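Long-range contact in thymidylate kinase (Ehrlichia chaffeensis, PDB 3LD9), which probably phosphorylates dTMP to dTDP with ATP as the phosphate donor, a step in both de novo and salvage synthesis of dTTP: residues K34-S46 with I209-Q221. Sequence-based numbering, arbitrary orientation.
With SO4 (sulfate ion), chain E.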
# COMPACT_ATOMS: atom_id res chain seq x y z
N LYS A 34 -19.71 14.28 -12.00
CA LYS A 34 -18.51 13.55 -12.47
C LYS A 34 -18.49 12.09 -12.03
O LYS A 34 -18.12 11.20 -12.79
CB LYS A 34 -17.21 14.13 -11.89
CG LYS A 34 -16.85 15.53 -12.27
CD LYS A 34 -15.54 15.93 -11.57
CE LYS A 34 -15.66 15.96 -10.02
NZ LYS A 34 -15.76 14.56 -9.33
N THR A 35 -18.76 11.88 -10.74
CA THR A 35 -18.67 10.56 -10.13
C THR A 35 -19.70 9.62 -10.73
O THR A 35 -19.35 8.49 -11.10
CB THR A 35 -18.82 10.64 -8.60
OG1 THR A 35 -17.66 11.31 -8.09
CG2 THR A 35 -18.93 9.23 -7.96
N THR A 36 -20.94 10.10 -10.85
CA THR A 36 -22.05 9.32 -11.44
C THR A 36 -21.73 8.96 -12.88
O THR A 36 -21.83 7.79 -13.26
CB THR A 36 -23.39 10.06 -11.37
OG1 THR A 36 -23.76 10.20 -9.99
CG2 THR A 36 -24.53 9.34 -12.12
N GLN A 37 -21.31 9.95 -13.67
CA GLN A 37 -20.98 9.74 -15.07
C GLN A 37 -19.83 8.78 -15.21
O GLN A 37 -19.84 7.94 -16.13
CB GLN A 37 -20.68 11.06 -15.77
CG GLN A 37 -21.93 11.97 -15.90
CD GLN A 37 -23.08 11.32 -16.68
OE1 GLN A 37 -22.85 10.53 -17.59
NE2 GLN A 37 -24.30 11.64 -16.31
N SER A 38 -18.86 8.86 -14.30
CA SER A 38 -17.74 7.94 -14.37
C SER A 38 -18.19 6.50 -14.11
O SER A 38 -17.74 5.58 -14.82
CB SER A 38 -16.61 8.35 -13.42
OG SER A 38 -17.00 8.09 -12.11
N HIS A 39 -19.09 6.30 -13.13
CA HIS A 39 -19.67 4.97 -12.84
C HIS A 39 -20.47 4.42 -14.01
O HIS A 39 -20.35 3.24 -14.36
CB HIS A 39 -20.57 4.98 -11.58
CG HIS A 39 -19.84 4.69 -10.30
ND1 HIS A 39 -19.28 5.67 -9.52
CD2 HIS A 39 -19.54 3.51 -9.70
CE1 HIS A 39 -18.67 5.12 -8.48
NE2 HIS A 39 -18.82 3.81 -8.56
N LEU A 40 -21.28 5.28 -14.62
CA LEU A 40 -22.13 4.88 -15.74
C LEU A 40 -21.30 4.45 -16.95
O LEU A 40 -21.60 3.44 -17.57
CB LEU A 40 -23.09 6.01 -16.13
CG LEU A 40 -24.17 6.36 -15.11
CD1 LEU A 40 -24.93 7.60 -15.58
CD2 LEU A 40 -25.13 5.20 -14.91
N LEU A 41 -20.28 5.23 -17.29
CA LEU A 41 -19.41 4.85 -18.39
C LEU A 41 -18.66 3.53 -18.10
O LEU A 41 -18.48 2.71 -19.01
CB LEU A 41 -18.41 5.96 -18.72
CG LEU A 41 -17.56 5.71 -19.96
CD1 LEU A 41 -18.48 5.57 -21.20
CD2 LEU A 41 -16.45 6.80 -20.15
N ALA A 42 -18.24 3.35 -16.84
CA ALA A 42 -17.57 2.10 -16.42
C ALA A 42 -18.46 0.87 -16.65
O ALA A 42 -18.02 -0.16 -17.13
CB ALA A 42 -17.14 2.17 -14.96
N GLU A 43 -19.74 1.00 -16.32
CA GLU A 43 -20.69 -0.06 -16.56
C GLU A 43 -20.86 -0.26 -18.06
O GLU A 43 -20.78 -1.39 -18.56
CB GLU A 43 -22.03 0.29 -15.95
CG GLU A 43 -22.02 0.30 -14.45
CD GLU A 43 -23.28 0.91 -13.85
OE1 GLU A 43 -23.21 1.43 -12.70
OE2 GLU A 43 -24.34 0.89 -14.54
N TYR A 44 -21.08 0.83 -18.78
CA TYR A 44 -21.26 0.78 -20.23
C TYR A 44 -20.08 0.06 -20.95
O TYR A 44 -20.29 -0.83 -21.80
CB TYR A 44 -21.49 2.19 -20.79
CG TYR A 44 -21.68 2.19 -22.28
CD1 TYR A 44 -22.82 1.66 -22.86
CD2 TYR A 44 -20.69 2.67 -23.12
CE1 TYR A 44 -22.97 1.62 -24.22
CE2 TYR A 44 -20.83 2.62 -24.48
CZ TYR A 44 -21.97 2.11 -25.03
OH TYR A 44 -22.10 2.08 -26.39
N LEU A 45 -18.86 0.46 -20.62
CA LEU A 45 -17.67 -0.12 -21.24
C LEU A 45 -17.35 -1.54 -20.72
O LEU A 45 -16.80 -2.36 -21.47
CB LEU A 45 -16.48 0.83 -21.10
CG LEU A 45 -16.63 2.16 -21.84
CD1 LEU A 45 -15.40 3.07 -21.65
CD2 LEU A 45 -16.90 1.96 -23.34
N SER A 46 -17.70 -1.84 -19.47
CA SER A 46 -17.52 -3.21 -18.93
C SER A 46 -18.34 -4.26 -19.64
O SER A 46 -17.86 -5.39 -19.89
CB SER A 46 -17.85 -3.27 -17.44
OG SER A 46 -16.93 -2.47 -16.75
N ILE A 209 -29.08 13.30 -16.06
CA ILE A 209 -28.06 12.26 -15.87
C ILE A 209 -27.95 11.38 -17.12
O ILE A 209 -26.85 11.11 -17.60
CB ILE A 209 -28.35 11.42 -14.57
CG1 ILE A 209 -28.08 12.28 -13.32
CG2 ILE A 209 -27.45 10.17 -14.49
CD1 ILE A 209 -28.70 11.74 -12.04
N ASN A 210 -29.09 10.95 -17.65
CA ASN A 210 -29.12 10.17 -18.88
C ASN A 210 -28.63 10.99 -20.06
O ASN A 210 -27.87 10.49 -20.88
CB ASN A 210 -30.53 9.70 -19.20
CG ASN A 210 -31.15 8.90 -18.08
OD1 ASN A 210 -32.37 8.82 -17.97
ND2 ASN A 210 -30.31 8.29 -17.26
N PHE A 211 -29.06 12.25 -20.15
CA PHE A 211 -28.61 13.12 -21.24
C PHE A 211 -27.11 13.22 -21.32
O PHE A 211 -26.52 13.07 -22.40
CB PHE A 211 -29.16 14.54 -21.13
CG PHE A 211 -28.64 15.47 -22.19
CD1 PHE A 211 -29.18 15.46 -23.47
CD2 PHE A 211 -27.63 16.38 -21.90
CE1 PHE A 211 -28.70 16.35 -24.47
CE2 PHE A 211 -27.14 17.26 -22.88
CZ PHE A 211 -27.70 17.25 -24.16
N VAL A 212 -26.48 13.50 -20.18
CA VAL A 212 -25.05 13.69 -20.16
C VAL A 212 -24.35 12.39 -20.56
O VAL A 212 -23.41 12.39 -21.36
CB VAL A 212 -24.58 14.18 -18.76
CG1 VAL A 212 -23.06 14.08 -18.63
CG2 VAL A 212 -25.09 15.62 -18.50
N HIS A 213 -24.84 11.28 -20.01
CA HIS A 213 -24.30 9.95 -20.32
C HIS A 213 -24.37 9.66 -21.82
O HIS A 213 -23.39 9.20 -22.40
CB HIS A 213 -25.06 8.89 -19.51
CG HIS A 213 -24.56 7.49 -19.71
ND1 HIS A 213 -23.24 7.13 -19.52
CD2 HIS A 213 -25.21 6.35 -20.06
CE1 HIS A 213 -23.11 5.83 -19.74
NE2 HIS A 213 -24.28 5.34 -20.09
N LEU A 214 -25.50 9.95 -22.45
CA LEU A 214 -25.64 9.75 -23.89
C LEU A 214 -24.64 10.63 -24.65
O LEU A 214 -24.06 10.19 -25.63
CB LEU A 214 -27.09 10.02 -24.36
CG LEU A 214 -28.20 9.07 -23.85
CD1 LEU A 214 -29.62 9.57 -24.28
CD2 LEU A 214 -27.96 7.62 -24.31
N GLU A 215 -24.43 11.86 -24.20
CA GLU A 215 -23.41 12.73 -24.82
C GLU A 215 -22.00 12.18 -24.67
O GLU A 215 -21.20 12.27 -25.60
CB GLU A 215 -23.48 14.17 -24.28
CG GLU A 215 -24.79 14.87 -24.64
CD GLU A 215 -24.88 15.21 -26.12
OE1 GLU A 215 -25.87 14.86 -26.78
OE2 GLU A 215 -23.95 15.83 -26.64
N VAL A 216 -21.70 11.59 -23.51
CA VAL A 216 -20.40 10.95 -23.26
C VAL A 216 -20.15 9.77 -24.21
O VAL A 216 -19.09 9.64 -24.83
CB VAL A 216 -20.30 10.43 -21.81
CG1 VAL A 216 -19.11 9.41 -21.65
CG2 VAL A 216 -20.19 11.59 -20.82
N ILE A 217 -21.15 8.92 -24.35
CA ILE A 217 -21.08 7.80 -25.26
C ILE A 217 -20.91 8.31 -26.70
O ILE A 217 -20.18 7.72 -27.49
CB ILE A 217 -22.37 6.92 -25.14
CG1 ILE A 217 -22.40 6.24 -23.77
CG2 ILE A 217 -22.44 5.93 -26.30
CD1 ILE A 217 -23.70 5.47 -23.44
N LYS A 218 -21.60 9.41 -27.03
CA LYS A 218 -21.53 10.01 -28.38
C LYS A 218 -20.11 10.45 -28.77
O LYS A 218 -19.65 10.18 -29.89
CB LYS A 218 -22.48 11.21 -28.50
CG LYS A 218 -22.48 11.85 -29.88
CD LYS A 218 -23.57 12.92 -30.05
CE LYS A 218 -23.32 13.75 -31.32
NZ LYS A 218 -24.48 14.59 -31.78
N VAL A 219 -19.42 11.13 -27.86
CA VAL A 219 -18.01 11.48 -28.09
C VAL A 219 -17.14 10.25 -28.40
O VAL A 219 -16.27 10.32 -29.25
CB VAL A 219 -17.40 12.28 -26.91
CG1 VAL A 219 -15.88 12.32 -27.01
CG2 VAL A 219 -17.98 13.68 -26.87
N LEU A 220 -17.39 9.12 -27.74
CA LEU A 220 -16.57 7.92 -28.00
C LEU A 220 -16.64 7.34 -29.44
O LEU A 220 -15.71 6.66 -29.86
CB LEU A 220 -16.85 6.84 -26.93
CG LEU A 220 -16.37 7.16 -25.50
CD1 LEU A 220 -16.63 5.99 -24.52
CD2 LEU A 220 -14.89 7.54 -25.42
N GLN A 221 -17.70 7.62 -30.21
CA GLN A 221 -17.80 7.15 -31.62
C GLN A 221 -16.83 7.88 -32.56
O GLN A 221 -16.66 9.10 -32.50
CB GLN A 221 -19.21 7.33 -32.19
CG GLN A 221 -20.34 6.80 -31.34
CD GLN A 221 -20.10 5.39 -30.82
OE1 GLN A 221 -19.71 4.50 -31.58
NE2 GLN A 221 -20.35 5.18 -29.54
S SO4 E . -19.41 15.32 -8.56
O1 SO4 E . -20.86 15.37 -8.56
O2 SO4 E . -18.89 16.03 -9.71
O3 SO4 E . -18.90 15.96 -7.34
O4 SO4 E . -18.89 13.95 -8.63
O HOH W 1 -21.16 8.60 -18.31
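Residues 34-46, part of the P-loop helix of this thymidylate kinase, pack against the C-terminal helix, within residues 209-221, where Q37 meets I209, V212 and H213. Both helices lie on the same face of the parallel five-stranded sheet, and V216 and L41 both rest on F26 of the central strand. The segments cross at -55°, with axes 10.1 Å apart.

Q37 fits into a hole formed by I209, V212, H213 and V216, knobs-into-holes fashion. Its chain bends at chi2 (-59°), which lays the amide against V212, and Q37 CD lies 3.4 Å from V212 CG1. Q37 NE2 donates to I209 O at 2.9 Å, in the carbonyl plane and on a lone pair. I209 O also accepts the helical bond from H213 N. A water hydrogen-bonded to H213 ND1 donates to both O and OE1 of Q37. These bonds fix the amide at both ends in a largely buried spot.

H213 is the reciprocal knob, among Q37, L40, L41 and Y44. CG stands anti to the backbone N (chi1 -178°), which places the ring between L40 CB on one face and I217 CD1 on the other. L40 CD1 also touches I209 CG2, at 3.8 Å. Further along, L41 and L220 meet tip to tip through their CD1 atoms, while V216 CG1 lies 3.9 Å from L41 CD1.

At the start of the P-loop helix, K34 and T35 belong to the predicted ATP site. A sulfate, probably from the crystallisation liquor, is hydrogen-bonded there by K34 N, K34 NZ and T35 N, and by the amides of G31 and G33. Toward the chain's C-terminus, I217 CD1 sits over the Y44 ring, 3.8 Å from its centroid and only 5° off the ring normal.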